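Local coordinates for protein abietadiene synthase, chloroplastic (Abies grandis, PDB 3S9V) that is a plant terpene synthase of the chloroplast, a mainly helical enzyme that joins a terpene synthase N-terminal domain to a metal-binding domain, at residues A[322-327]-A[367-372]; A[340-345]-A[381-386]; A[591-596]-A[649-654]; A[429-434]-A[514-519]. All blocks are in the same frame, centred on the assembly; numbering follows the deposited sequence.

Contact 1. Residues A[322-327]-A[367-372]; sequences DTAMGL and LNVNRC
N368 OD1 is the polar atom to look at first: R371 NH1, three residues further along the same helix, gives it a hydrogen bond of 3.3 Å, and the methyl end of M325 comes in from helix 320-332. The bond is long and bent, 144° at the hydrogen; OD1 lies at the edge of the guanidinium, in its plane, while NH1 stands a little off the carbonyl plane of the amide. M325 CE is modelled 3.0 Å from N368 OD1, and nearly as close to R371 NH1; that is tight for a methyl, and its exact position is doubtful. Its chain, bent at chi2 and chi3, runs aslant to both polar side chains. Their other ends have partners too: N368 ND2 is hydrogen-bonded to D321 OD1, and R371 NH2 forms a salt bridge with D278. R328 NH1 lies near R371 NH2, and the D278 carboxylate probably eases that meeting of like charges.

The two helices run in nearly the same direction, the axes of segments 322-327 and 367-372 approaching to 8.4 Å at 29° from parallel, within the all-helical N-terminal domain, consistent with neighbouring helices of an alpha-barrel. The small side chain of A324 lies at the closest backbone approach. Its CB sits 3.8 Å from V369 CA, directly against the opposing backbone, with V369 CG2 beside it. One turn on, C372 CB packs 3.6 Å from A324 O. The thiol of C372, set opposite the backbone N (chi1 172°), meets L327, where SG lies 3.6 Å from CD2.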
loop_
_atom_site.group_PDB
_atom_site.type_symbol
_atom_site.label_atom_id
_atom_site.label_comp_id
_atom_site.label_asym_id
_atom_site.label_seq_id
_atom_site.Cartn_x
_atom_site.Cartn_y
_atom_site.Cartn_z
ATOM N N ASP A 322 6.589 -9.550 4.954
ATOM C CA ASP A 322 5.332 -10.297 4.899
ATOM C C ASP A 322 4.440 -9.952 6.094
ATOM O O ASP A 322 3.214 -9.909 5.973
ATOM C CB ASP A 322 5.577 -11.808 4.918
ATOM C CG ASP A 322 6.138 -12.331 3.615
ATOM O OD1 ASP A 322 7.375 -12.466 3.511
ATOM O OD2 ASP A 322 5.343 -12.602 2.689
ATOM N N THR A 323 5.060 -9.728 7.249
ATOM C CA THR A 323 4.314 -9.404 8.461
ATOM C C THR A 323 3.690 -8.019 8.381
ATOM O O THR A 323 2.544 -7.828 8.771
ATOM C CB THR A 323 5.208 -9.474 9.710
ATOM O OG1 THR A 323 5.715 -10.805 9.853
ATOM C CG2 THR A 323 4.407 -9.106 10.952
ATOM N N ALA A 324 4.444 -7.053 7.876
ATOM C CA ALA A 324 3.928 -5.698 7.734
ATOM C C ALA A 324 2.815 -5.662 6.681
ATOM O O ALA A 324 1.809 -4.983 6.867
ATOM C CB ALA A 324 5.050 -4.748 7.350
ATOM N N MET A 325 2.993 -6.386 5.578
ATOM C CA MET A 325 1.970 -6.423 4.532
ATOM C C MET A 325 0.697 -7.011 5.127
ATOM O O MET A 325 -0.377 -6.405 5.067
ATOM C CB MET A 325 2.415 -7.298 3.358
ATOM C CG MET A 325 3.115 -6.576 2.222
ATOM S SD MET A 325 2.018 -5.581 1.181
ATOM C CE MET A 325 2.585 -4.024 1.627
ATOM N N GLY A 326 0.835 -8.201 5.706
ATOM C CA GLY A 326 -0.304 -8.869 6.301
ATOM C C GLY A 326 -0.980 -8.052 7.381
ATOM O O GLY A 326 -2.209 -8.016 7.445
ATOM N N LEU A 327 -0.196 -7.396 8.237
ATOM C CA LEU A 327 -0.783 -6.593 9.310
ATOM C C LEU A 327 -1.670 -5.475 8.760
ATOM O O LEU A 327 -2.802 -5.303 9.221
ATOM C CB LEU A 327 0.309 -6.005 10.221
ATOM C CG LEU A 327 -0.161 -4.998 11.275
ATOM C CD1 LEU A 327 -1.285 -5.604 12.109
ATOM C CD2 LEU A 327 1.012 -4.594 12.152
ATOM N N LEU A 367 9.723 0.213 3.105
ATOM C CA LEU A 367 8.586 0.890 2.499
ATOM C C LEU A 367 7.259 0.252 2.915
ATOM O O LEU A 367 6.326 0.955 3.304
ATOM C CB LEU A 367 8.687 0.894 0.972
ATOM C CG LEU A 367 7.414 1.417 0.290
ATOM C CD1 LEU A 367 7.089 2.808 0.814
ATOM C CD2 LEU A 367 7.592 1.446 -1.221
ATOM N N ASN A 368 7.162 -1.072 2.829
ATOM C CA ASN A 368 5.917 -1.723 3.225
ATOM C C ASN A 368 5.663 -1.557 4.719
ATOM O O ASN A 368 4.511 -1.496 5.163
ATOM C CB ASN A 368 5.932 -3.202 2.828
ATOM C CG ASN A 368 5.858 -3.391 1.320
ATOM O OD1 ASN A 368 5.064 -2.733 0.646
ATOM N ND2 ASN A 368 6.681 -4.290 0.786
ATOM N N VAL A 369 6.741 -1.465 5.492
ATOM C CA VAL A 369 6.627 -1.265 6.926
ATOM C C VAL A 369 6.107 0.153 7.159
ATOM O O VAL A 369 5.293 0.382 8.051
ATOM C CB VAL A 369 8.001 -1.436 7.641
ATOM C CG1 VAL A 369 7.909 -0.961 9.086
ATOM C CG2 VAL A 369 8.433 -2.895 7.609
ATOM N N ASN A 370 6.568 1.105 6.353
ATOM C CA ASN A 370 6.132 2.498 6.495
ATOM C C ASN A 370 4.641 2.659 6.193
ATOM O O ASN A 370 3.923 3.349 6.918
ATOM C CB ASN A 370 6.957 3.424 5.585
ATOM C CG ASN A 370 6.477 4.871 5.633
ATOM O OD1 ASN A 370 5.547 5.255 4.930
ATOM N ND2 ASN A 370 7.108 5.674 6.481
ATOM N N ARG A 371 4.180 2.025 5.123
ATOM C CA ARG A 371 2.768 2.083 4.761
ATOM C C ARG A 371 1.939 1.529 5.921
ATOM O O ARG A 371 0.911 2.094 6.295
ATOM C CB ARG A 371 2.506 1.261 3.492
ATOM C CG ARG A 371 3.161 1.830 2.236
ATOM C CD ARG A 371 3.118 0.825 1.098
ATOM N NE ARG A 371 1.756 0.607 0.629
ATOM C CZ ARG A 371 1.336 -0.495 0.021
ATOM N NH1 ARG A 371 2.168 -1.507 -0.201
ATOM N NH2 ARG A 371 0.070 -0.586 -0.357
ATOM N N CYS A 372 2.408 0.427 6.493
ATOM C CA CYS A 372 1.729 -0.213 7.610
ATOM C C CYS A 372 1.680 0.661 8.874
ATOM O O CYS A 372 0.646 0.755 9.532
ATOM C CB CYS A 372 2.414 -1.556 7.922
ATOM S SG CYS A 372 1.846 -2.389 9.435
#

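Contact 2. Residues A[340-345]-A[381-386]; sequences DVLKTF and TIMEEA
The backbones come nearest at K343 and I382, whose CA atoms are 7.0 Å apart, where a loop of the terpene synthase N-terminal domain packs on the start of helix 381-397. Residues 340-344 have helical backbone angles, but the bonds inside this piece reach back three residues, K343 N to D340 O and F345 N to L342 O. Across from them, 381-386 is the first part of a regular helix, with A386 N bonded to I382 O at 2.9 Å. No hydrogen bond joins the two segments; side chains do the work.

L342 carries most of the contact from its side. Its CB rests 3.9 Å from I382 CG1, a branch set opposite the backbone N (chi1 -170°). The other end of L342 meets M383 nearly at a right angle, CD1 lying 3.7 Å from SD, while A386 CB touches the same methyl more loosely. K343 borders this apolar patch on the exposed side: its chain, extended until a bend at chi4, puts NZ 4.2 Å from I382 CB and in a weak, long salt bridge with D340 OD1 at 3.5 Å. E385 is too distant to share that lysine and pairs with R346.

Around the contact, V341 of the loop packs on T323 and L327 of helix 320-332, while M383 touches C372 and A386 touches V369 and S373 of helix 363-373.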
loop_
_atom_site.group_PDB
_atom_site.type_symbol
_atom_site.label_atom_id
_atom_site.label_comp_id
_atom_site.label_asym_id
_atom_site.label_seq_id
_atom_site.Cartn_x
_atom_site.Cartn_y
_atom_site.Cartn_z
ATOM N N ASP A 340 1.401 -6.005 17.679
ATOM C CA ASP A 340 2.448 -6.630 18.493
ATOM C C ASP A 340 3.357 -7.503 17.634
ATOM O O ASP A 340 4.483 -7.808 18.034
ATOM C CB ASP A 340 1.860 -7.512 19.602
ATOM C CG ASP A 340 1.127 -6.720 20.659
ATOM O OD1 ASP A 340 1.548 -5.584 20.961
ATOM O OD2 ASP A 340 0.135 -7.248 21.203
ATOM N N VAL A 341 2.867 -7.918 16.464
ATOM C CA VAL A 341 3.661 -8.754 15.563
ATOM C C VAL A 341 4.967 -8.066 15.166
ATOM O O VAL A 341 5.971 -8.732 14.923
ATOM C CB VAL A 341 2.889 -9.118 14.253
ATOM C CG1 VAL A 341 1.725 -10.037 14.558
ATOM C CG2 VAL A 341 2.404 -7.861 13.566
ATOM N N LEU A 342 4.954 -6.738 15.106
ATOM C CA LEU A 342 6.146 -5.983 14.735
ATOM C C LEU A 342 7.244 -5.977 15.802
ATOM O O LEU A 342 8.408 -5.727 15.494
ATOM C CB LEU A 342 5.777 -4.538 14.394
ATOM C CG LEU A 342 4.874 -4.294 13.185
ATOM C CD1 LEU A 342 4.694 -2.800 13.011
ATOM C CD2 LEU A 342 5.488 -4.904 11.920
ATOM N N LYS A 343 6.880 -6.244 17.052
ATOM C CA LYS A 343 7.864 -6.258 18.134
ATOM C C LYS A 343 9.000 -7.237 17.849
ATOM O O LYS A 343 10.137 -7.035 18.268
ATOM C CB LYS A 343 7.182 -6.603 19.462
ATOM C CG LYS A 343 6.444 -5.423 20.113
ATOM C CD LYS A 343 5.673 -5.869 21.356
ATOM C CE LYS A 343 5.231 -4.688 22.220
ATOM N NZ LYS A 343 4.395 -3.685 21.501
ATOM N N THR A 344 8.687 -8.294 17.114
ATOM C CA THR A 344 9.670 -9.308 16.753
ATOM C C THR A 344 10.845 -8.740 15.945
ATOM O O THR A 344 11.943 -9.305 15.953
ATOM C CB THR A 344 9.006 -10.424 15.908
ATOM O OG1 THR A 344 8.041 -11.118 16.704
ATOM C CG2 THR A 344 10.040 -11.408 15.391
ATOM N N PHE A 345 10.615 -7.623 15.254
ATOM C CA PHE A 345 11.646 -7.032 14.408
ATOM C C PHE A 345 12.327 -5.764 14.932
ATOM O O PHE A 345 13.186 -5.184 14.262
ATOM C CB PHE A 345 11.050 -6.782 13.025
ATOM C CG PHE A 345 10.376 -7.996 12.440
ATOM C CD1 PHE A 345 9.016 -8.217 12.638
ATOM C CD2 PHE A 345 11.114 -8.955 11.746
ATOM C CE1 PHE A 345 8.405 -9.373 12.159
ATOM C CE2 PHE A 345 10.509 -10.110 11.264
ATOM C CZ PHE A 345 9.154 -10.318 11.472
ATOM N N THR A 381 2.343 2.268 20.433
ATOM C CA THR A 381 3.689 2.842 20.425
ATOM C C THR A 381 4.609 2.232 19.360
ATOM O O THR A 381 5.381 2.943 18.719
ATOM C CB THR A 381 4.355 2.676 21.809
ATOM O OG1 THR A 381 3.595 3.394 22.788
ATOM C CG2 THR A 381 5.774 3.206 21.795
ATOM N N ILE A 382 4.526 0.920 19.168
ATOM C CA ILE A 382 5.371 0.247 18.186
ATOM C C ILE A 382 5.179 0.807 16.770
ATOM O O ILE A 382 6.141 0.940 16.027
ATOM C CB ILE A 382 5.097 -1.280 18.166
ATOM C CG1 ILE A 382 6.155 -1.995 17.326
ATOM C CG2 ILE A 382 3.715 -1.560 17.606
ATOM C CD1 ILE A 382 7.536 -1.960 17.938
ATOM N N MET A 383 3.941 1.139 16.410
ATOM C CA MET A 383 3.646 1.675 15.083
ATOM C C MET A 383 4.268 3.052 14.903
ATOM O O MET A 383 4.690 3.408 13.809
ATOM C CB MET A 383 2.125 1.754 14.858
ATOM C CG MET A 383 1.418 0.393 14.817
ATOM S SD MET A 383 1.761 -0.605 13.331
ATOM C CE MET A 383 0.296 -0.286 12.383
ATOM N N GLU A 384 4.313 3.829 15.980
ATOM C CA GLU A 384 4.906 5.164 15.944
ATOM C C GLU A 384 6.411 5.008 15.730
ATOM O O GLU A 384 7.015 5.721 14.929
ATOM C CB GLU A 384 4.651 5.885 17.263
ATOM C CG GLU A 384 5.019 7.358 17.274
ATOM C CD GLU A 384 4.891 7.967 18.668
ATOM O OE1 GLU A 384 3.862 7.714 19.344
ATOM O OE2 GLU A 384 5.817 8.702 19.084
ATOM N N GLU A 385 7.017 4.070 16.452
ATOM C CA GLU A 385 8.452 3.823 16.309
ATOM C C GLU A 385 8.761 3.331 14.892
ATOM O O GLU A 385 9.776 3.709 14.316
ATOM C CB GLU A 385 8.928 2.775 17.319
ATOM C CG GLU A 385 8.553 3.072 18.762
ATOM C CD GLU A 385 9.126 2.059 19.743
ATOM O OE1 GLU A 385 8.888 0.840 19.572
ATOM O OE2 GLU A 385 9.814 2.484 20.693
ATOM N N ALA A 386 7.887 2.489 14.337
ATOM C CA ALA A 386 8.092 1.961 12.990
ATOM C C ALA A 386 8.032 3.108 12.000
ATOM O O ALA A 386 8.830 3.175 11.074
ATOM C CB ALA A 386 7.028 0.911 12.644
#

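Contact 3. Residues A[591-596]-A[649-654]; sequences RERQGR and ALFTGE
R593 and Q594, at the C-terminal end of helix 570-594, pack on L650 and F651 in the loop between helices 641-648 and 658-661, inside the all-helical metal-binding domain of the terpene synthase fold. The tight part is the glutamine. Q594 NE2 donates to L650 O at 2.8 Å, with the oxygen close to the amide plane but the nitrogen tilted 30° out of the carbonyl plane. The approach is well off the line of the C=O bond, 117° at the oxygen. A fold at chi2 turns the amide back toward the loop, where its other end, OE1, takes the backbone N-H of L656. Both halves of the amide are thus held, which fixes its rotation. F651 is buried too, its ring set among K522, V526, I586 and E589.

R593 spans from this core to the open side. Its CD comes obliquely to the F651 ring, 3.7 Å from CD2, and the guanidinium plane stands 64° from the ring plane, so the two do not stack. Instead F651 O lies over one face of the guanidinium and G653 CA at its edge. G653 and E654 are exposed. A water bridges the looser part, accepting from R593 NE at 3.3 Å and from G653 N at 3.1 Å, and donating to L650 O at 2.8 Å, the same oxygen that receives Q594 NE2.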
loop_
_atom_site.group_PDB
_atom_site.type_symbol
_atom_site.label_atom_id
_atom_site.label_comp_id
_atom_site.label_asym_id
_atom_site.label_seq_id
_atom_site.Cartn_x
_atom_site.Cartn_y
_atom_site.Cartn_z
ATOM N N ARG A 591 -36.427 11.551 -1.396
ATOM C CA ARG A 591 -37.652 10.915 -0.921
ATOM C C ARG A 591 -37.926 9.631 -1.711
ATOM O O ARG A 591 -38.415 8.640 -1.168
ATOM C CB ARG A 591 -38.841 11.870 -1.061
ATOM C CG ARG A 591 -40.166 11.227 -0.707
ATOM C CD ARG A 591 -41.322 12.225 -0.691
ATOM N NE ARG A 591 -41.554 12.890 -1.975
ATOM C CZ ARG A 591 -41.053 14.076 -2.312
ATOM N NH1 ARG A 591 -41.324 14.596 -3.504
ATOM N NH2 ARG A 591 -40.288 14.750 -1.461
ATOM N N GLU A 592 -37.593 9.652 -2.995
ATOM C CA GLU A 592 -37.816 8.494 -3.847
ATOM C C GLU A 592 -36.831 7.354 -3.589
ATOM O O GLU A 592 -37.180 6.184 -3.743
ATOM C CB GLU A 592 -37.761 8.927 -5.311
ATOM C CG GLU A 592 -38.801 9.990 -5.633
ATOM C CD GLU A 592 -38.562 10.673 -6.962
ATOM O OE1 GLU A 592 -39.268 11.667 -7.246
ATOM O OE2 GLU A 592 -37.675 10.220 -7.720
ATOM N N ARG A 593 -35.609 7.693 -3.187
ATOM C CA ARG A 593 -34.590 6.680 -2.920
ATOM C C ARG A 593 -34.616 6.194 -1.471
ATOM O O ARG A 593 -33.984 5.196 -1.138
ATOM C CB ARG A 593 -33.200 7.233 -3.266
ATOM C CG ARG A 593 -33.102 7.753 -4.696
ATOM C CD ARG A 593 -31.725 8.305 -5.043
ATOM N NE ARG A 593 -30.690 7.275 -5.018
ATOM C CZ ARG A 593 -29.736 7.154 -5.937
ATOM N NH1 ARG A 593 -28.828 6.189 -5.838
ATOM N NH2 ARG A 593 -29.694 7.990 -6.967
ATOM N N GLN A 594 -35.359 6.890 -0.616
ATOM C CA GLN A 594 -35.446 6.520 0.790
ATOM C C GLN A 594 -36.797 5.938 1.196
ATOM O O GLN A 594 -36.930 5.359 2.272
ATOM C CB GLN A 594 -35.139 7.732 1.672
ATOM C CG GLN A 594 -33.692 8.181 1.634
ATOM C CD GLN A 594 -32.733 7.055 1.968
ATOM O OE1 GLN A 594 -32.968 6.278 2.896
ATOM N NE2 GLN A 594 -31.644 6.967 1.218
ATOM N N GLY A 595 -37.801 6.102 0.346
ATOM C CA GLY A 595 -39.110 5.567 0.665
ATOM C C GLY A 595 -39.868 6.365 1.708
ATOM O O GLY A 595 -40.853 5.883 2.266
ATOM N N ARG A 596 -39.411 7.583 1.982
ATOM C CA ARG A 596 -40.074 8.454 2.952
ATOM C C ARG A 596 -39.631 9.891 2.701
ATOM O O ARG A 596 -38.662 10.125 1.981
ATOM C CB ARG A 596 -39.721 8.042 4.389
ATOM C CG ARG A 596 -38.249 8.192 4.751
ATOM C CD ARG A 596 -37.994 7.857 6.213
ATOM N NE ARG A 596 -36.565 7.792 6.513
ATOM C CZ ARG A 596 -35.749 8.842 6.536
ATOM N NH1 ARG A 596 -36.216 10.058 6.283
ATOM N NH2 ARG A 596 -34.459 8.674 6.807
ATOM N N ALA A 649 -25.227 10.863 2.231
ATOM C CA ALA A 649 -25.561 9.527 2.725
ATOM C C ALA A 649 -26.961 9.039 2.340
ATOM O O ALA A 649 -27.301 7.878 2.565
ATOM C CB ALA A 649 -25.406 9.485 4.246
ATOM N N LEU A 650 -27.777 9.927 1.785
ATOM C CA LEU A 650 -29.125 9.561 1.356
ATOM C C LEU A 650 -29.089 9.007 -0.064
ATOM O O LEU A 650 -30.070 8.443 -0.536
ATOM C CB LEU A 650 -30.041 10.786 1.358
ATOM C CG LEU A 650 -30.678 11.320 2.639
ATOM C CD1 LEU A 650 -29.723 11.216 3.797
ATOM C CD2 LEU A 650 -31.094 12.762 2.390
ATOM N N PHE A 651 -27.957 9.160 -0.742
ATOM C CA PHE A 651 -27.860 8.721 -2.129
ATOM C C PHE A 651 -26.815 7.661 -2.465
ATOM O O PHE A 651 -26.219 7.693 -3.540
ATOM C CB PHE A 651 -27.657 9.950 -3.023
ATOM C CG PHE A 651 -28.713 11.004 -2.840
ATOM C CD1 PHE A 651 -28.675 11.864 -1.745
ATOM C CD2 PHE A 651 -29.770 11.112 -3.743
ATOM C CE1 PHE A 651 -29.675 12.814 -1.549
ATOM C CE2 PHE A 651 -30.774 12.057 -3.559
ATOM C CZ PHE A 651 -30.730 12.912 -2.460
ATOM N N THR A 652 -26.624 6.702 -1.566
ATOM C CA THR A 652 -25.645 5.634 -1.776
ATOM C C THR A 652 -26.173 4.489 -2.646
ATOM O O THR A 652 -25.402 3.777 -3.289
ATOM C CB THR A 652 -25.203 5.041 -0.437
ATOM O OG1 THR A 652 -26.351 4.528 0.248
ATOM C CG2 THR A 652 -24.533 6.115 0.430
ATOM N N GLY A 653 -27.490 4.316 -2.663
ATOM C CA GLY A 653 -28.075 3.248 -3.450
ATOM C C GLY A 653 -28.845 2.291 -2.567
ATOM O O GLY A 653 -29.515 1.385 -3.056
ATOM N N GLU A 654 -28.739 2.498 -1.256
ATOM C CA GLU A 654 -29.435 1.674 -0.275
ATOM C C GLU A 654 -30.174 2.569 0.707
ATOM O O GLU A 654 -29.720 3.668 1.017
ATOM C CB GLU A 654 -28.448 0.798 0.495
ATOM C CG GLU A 654 -27.756 -0.250 -0.356
ATOM C CD GLU A 654 -28.739 -1.126 -1.113
ATOM O OE1 GLU A 654 -29.689 -1.642 -0.481
ATOM O OE2 GLU A 654 -28.557 -1.304 -2.338
HETATM O O HOH W 1 -29.900 6.143 -2.047
#

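Contact 4. Residues A[429-434]-A[514-519]; sequences MPRLEA and FIFEPE
Within the helical terpene synthase fold, a cation-pi stack between R431, in the first turn of helix 430-440, and F516, in the loop between helices 504-514 and 521-541, joins that helix start to the loop. The guanidinium lies flat on the ring, planes 13° apart, with R431 CZ 3.8 Å from the ring centroid and almost straight above it. NE sits over the inner part of the ring, 3.6 Å from F516 CG, and NH2 over the outer rim, 3.5 Å from CE1. Bends at chi2 and chi3 lay the arginine down in this way. NH2 also makes a weak hydrogen bond to G284 O, and F471 and V474 of helix 461-491 touch the same side chain.

E517 OE2 lies over the opposite face of the F516 ring, its charge probably balanced by R745, with which E517 forms a salt bridge.

P430 and M429, the latter at the N-cap position of the helix, extend the contact toward F514. P430 CB is 4.0 Å from F516 CE2, and P430 CD is 3.8 Å from F514 CB. R431 and S513 are joined through their backbones. M429 runs alongside F514, and its methyl, CE, ends 3.9 Å from ring atom CD2 of that phenylalanine.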
loop_
_atom_site.group_PDB
_atom_site.type_symbol
_atom_site.label_atom_id
_atom_site.label_comp_id
_atom_site.label_asym_id
_atom_site.label_seq_id
_atom_site.Cartn_x
_atom_site.Cartn_y
_atom_site.Cartn_z
ATOM N N MET A 429 -5.610 9.753 -1.481
ATOM C CA MET A 429 -6.946 9.485 -2.007
ATOM C C MET A 429 -6.813 8.351 -3.028
ATOM O O MET A 429 -5.869 8.324 -3.815
ATOM C CB MET A 429 -7.523 10.737 -2.682
ATOM C CG MET A 429 -7.320 12.046 -1.900
ATOM S SD MET A 429 -7.892 11.994 -0.183
ATOM C CE MET A 429 -9.583 11.442 -0.440
ATOM N N PRO A 430 -7.762 7.403 -3.029
ATOM C CA PRO A 430 -7.772 6.249 -3.936
ATOM C C PRO A 430 -7.370 6.482 -5.397
ATOM O O PRO A 430 -6.505 5.769 -5.922
ATOM C CB PRO A 430 -9.201 5.725 -3.805
ATOM C CG PRO A 430 -9.524 6.019 -2.378
ATOM C CD PRO A 430 -8.985 7.430 -2.205
ATOM N N ARG A 431 -7.982 7.457 -6.063
ATOM C CA ARG A 431 -7.640 7.705 -7.463
ATOM C C ARG A 431 -6.200 8.184 -7.630
ATOM O O ARG A 431 -5.495 7.749 -8.543
ATOM C CB ARG A 431 -8.597 8.723 -8.091
ATOM C CG ARG A 431 -10.027 8.224 -8.271
ATOM C CD ARG A 431 -10.146 7.176 -9.382
ATOM N NE ARG A 431 -9.830 5.832 -8.912
ATOM C CZ ARG A 431 -9.810 4.753 -9.687
ATOM N NH1 ARG A 431 -10.082 4.849 -10.987
ATOM N NH2 ARG A 431 -9.542 3.570 -9.158
ATOM N N LEU A 432 -5.756 9.075 -6.750
ATOM C CA LEU A 432 -4.392 9.587 -6.840
ATOM C C LEU A 432 -3.356 8.487 -6.583
ATOM O O LEU A 432 -2.322 8.432 -7.262
ATOM C CB LEU A 432 -4.204 10.752 -5.866
ATOM C CG LEU A 432 -5.107 11.948 -6.188
ATOM C CD1 LEU A 432 -4.899 13.067 -5.173
ATOM C CD2 LEU A 432 -4.788 12.439 -7.597
ATOM N N GLU A 433 -3.628 7.613 -5.612
ATOM C CA GLU A 433 -2.706 6.521 -5.316
ATOM C C GLU A 433 -2.739 5.537 -6.478
ATOM O O GLU A 433 -1.705 5.036 -6.908
ATOM C CB GLU A 433 -3.091 5.780 -4.030
ATOM C CG GLU A 433 -2.095 4.666 -3.676
ATOM C CD GLU A 433 -2.351 4.011 -2.322
ATOM O OE1 GLU A 433 -2.477 4.744 -1.317
ATOM O OE2 GLU A 433 -2.410 2.761 -2.260
ATOM N N ALA A 434 -3.933 5.271 -6.989
ATOM C CA ALA A 434 -4.073 4.344 -8.098
ATOM C C ALA A 434 -3.314 4.849 -9.319
ATOM O O ALA A 434 -2.667 4.066 -10.026
ATOM C CB ALA A 434 -5.548 4.142 -8.435
ATOM N N PHE A 514 -12.407 9.749 -4.307
ATOM C CA PHE A 514 -12.583 8.588 -3.433
ATOM C C PHE A 514 -13.799 7.696 -3.678
ATOM O O PHE A 514 -13.688 6.481 -3.543
ATOM C CB PHE A 514 -12.489 9.000 -1.946
ATOM C CG PHE A 514 -13.588 9.921 -1.476
ATOM C CD1 PHE A 514 -14.830 9.416 -1.097
ATOM C CD2 PHE A 514 -13.369 11.294 -1.382
ATOM C CE1 PHE A 514 -15.846 10.265 -0.626
ATOM C CE2 PHE A 514 -14.370 12.154 -0.915
ATOM C CZ PHE A 514 -15.612 11.637 -0.537
ATOM N N ILE A 515 -14.953 8.264 -4.018
ATOM C CA ILE A 515 -16.136 7.437 -4.320
ATOM C C ILE A 515 -16.360 7.576 -5.815
ATOM O O ILE A 515 -17.359 8.119 -6.280
ATOM C CB ILE A 515 -17.415 7.885 -3.555
ATOM C CG1 ILE A 515 -17.635 9.393 -3.701
ATOM C CG2 ILE A 515 -17.310 7.475 -2.098
ATOM C CD1 ILE A 515 -19.016 9.856 -3.240
ATOM N N PHE A 516 -15.389 7.055 -6.548
ATOM C CA PHE A 516 -15.318 7.095 -7.998
ATOM C C PHE A 516 -16.190 6.138 -8.813
ATOM O O PHE A 516 -16.464 6.413 -9.977
ATOM C CB PHE A 516 -13.866 6.871 -8.383
ATOM C CG PHE A 516 -13.307 5.578 -7.852
ATOM C CD1 PHE A 516 -13.386 4.413 -8.598
ATOM C CD2 PHE A 516 -12.736 5.523 -6.581
ATOM C CE1 PHE A 516 -12.906 3.212 -8.090
ATOM C CE2 PHE A 516 -12.255 4.326 -6.064
ATOM C CZ PHE A 516 -12.341 3.169 -6.820
ATOM N N GLU A 517 -16.609 5.023 -8.226
ATOM C CA GLU A 517 -17.409 4.045 -8.968
ATOM C C GLU A 517 -18.583 4.655 -9.736
ATOM O O GLU A 517 -19.243 5.573 -9.247
ATOM C CB GLU A 517 -17.940 2.945 -8.036
ATOM C CG GLU A 517 -16.883 2.081 -7.336
ATOM C CD GLU A 517 -16.389 2.674 -6.019
ATOM O OE1 GLU A 517 -16.196 1.898 -5.052
ATOM O OE2 GLU A 517 -16.189 3.906 -5.946
ATOM N N PRO A 518 -18.858 4.147 -10.954
ATOM C CA PRO A 518 -19.963 4.649 -11.783
ATOM C C PRO A 518 -21.312 4.602 -11.053
ATOM O O PRO A 518 -22.191 5.427 -11.309
ATOM C CB PRO A 518 -19.936 3.717 -13.000
ATOM C CG PRO A 518 -18.483 3.370 -13.124
ATOM C CD PRO A 518 -18.097 3.108 -11.678
ATOM N N GLU A 519 -21.462 3.642 -10.141
ATOM C CA GLU A 519 -22.699 3.469 -9.386
ATOM C C GLU A 519 -23.021 4.618 -8.435
ATOM O O GLU A 519 -24.177 4.805 -8.055
ATOM C CB GLU A 519 -22.647 2.180 -8.564
ATOM C CG GLU A 519 -22.173 0.958 -9.333
ATOM C CD GLU A 519 -20.737 0.577 -9.006
ATOM O OE1 GLU A 519 -20.498 0.064 -7.885
ATOM O OE2 GLU A 519 -19.853 0.794 -9.868
#

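Overall arrangement
Contacts 1 and 2 form one continuous packed region of the N-terminal domain: their centres are 11 Å apart, their segments alternate along the chain, and T323 CG2 of contact 1 meets V341 CG2 of contact 2 at 3.5 Å. Contact 4 stands between this region and contact 3. Its centre is about 22 Å from those of contacts 1 and 3, and its nearest atoms come to about 5 Å of each without touching. Contact 3, in the metal-binding domain, is the farthest of the four from the centre of the chain, about 33 Å, and lies 39 Å from contact 1 and 43 Å from contact 2, centre to centre. No metal or ligand takes part in any of the four.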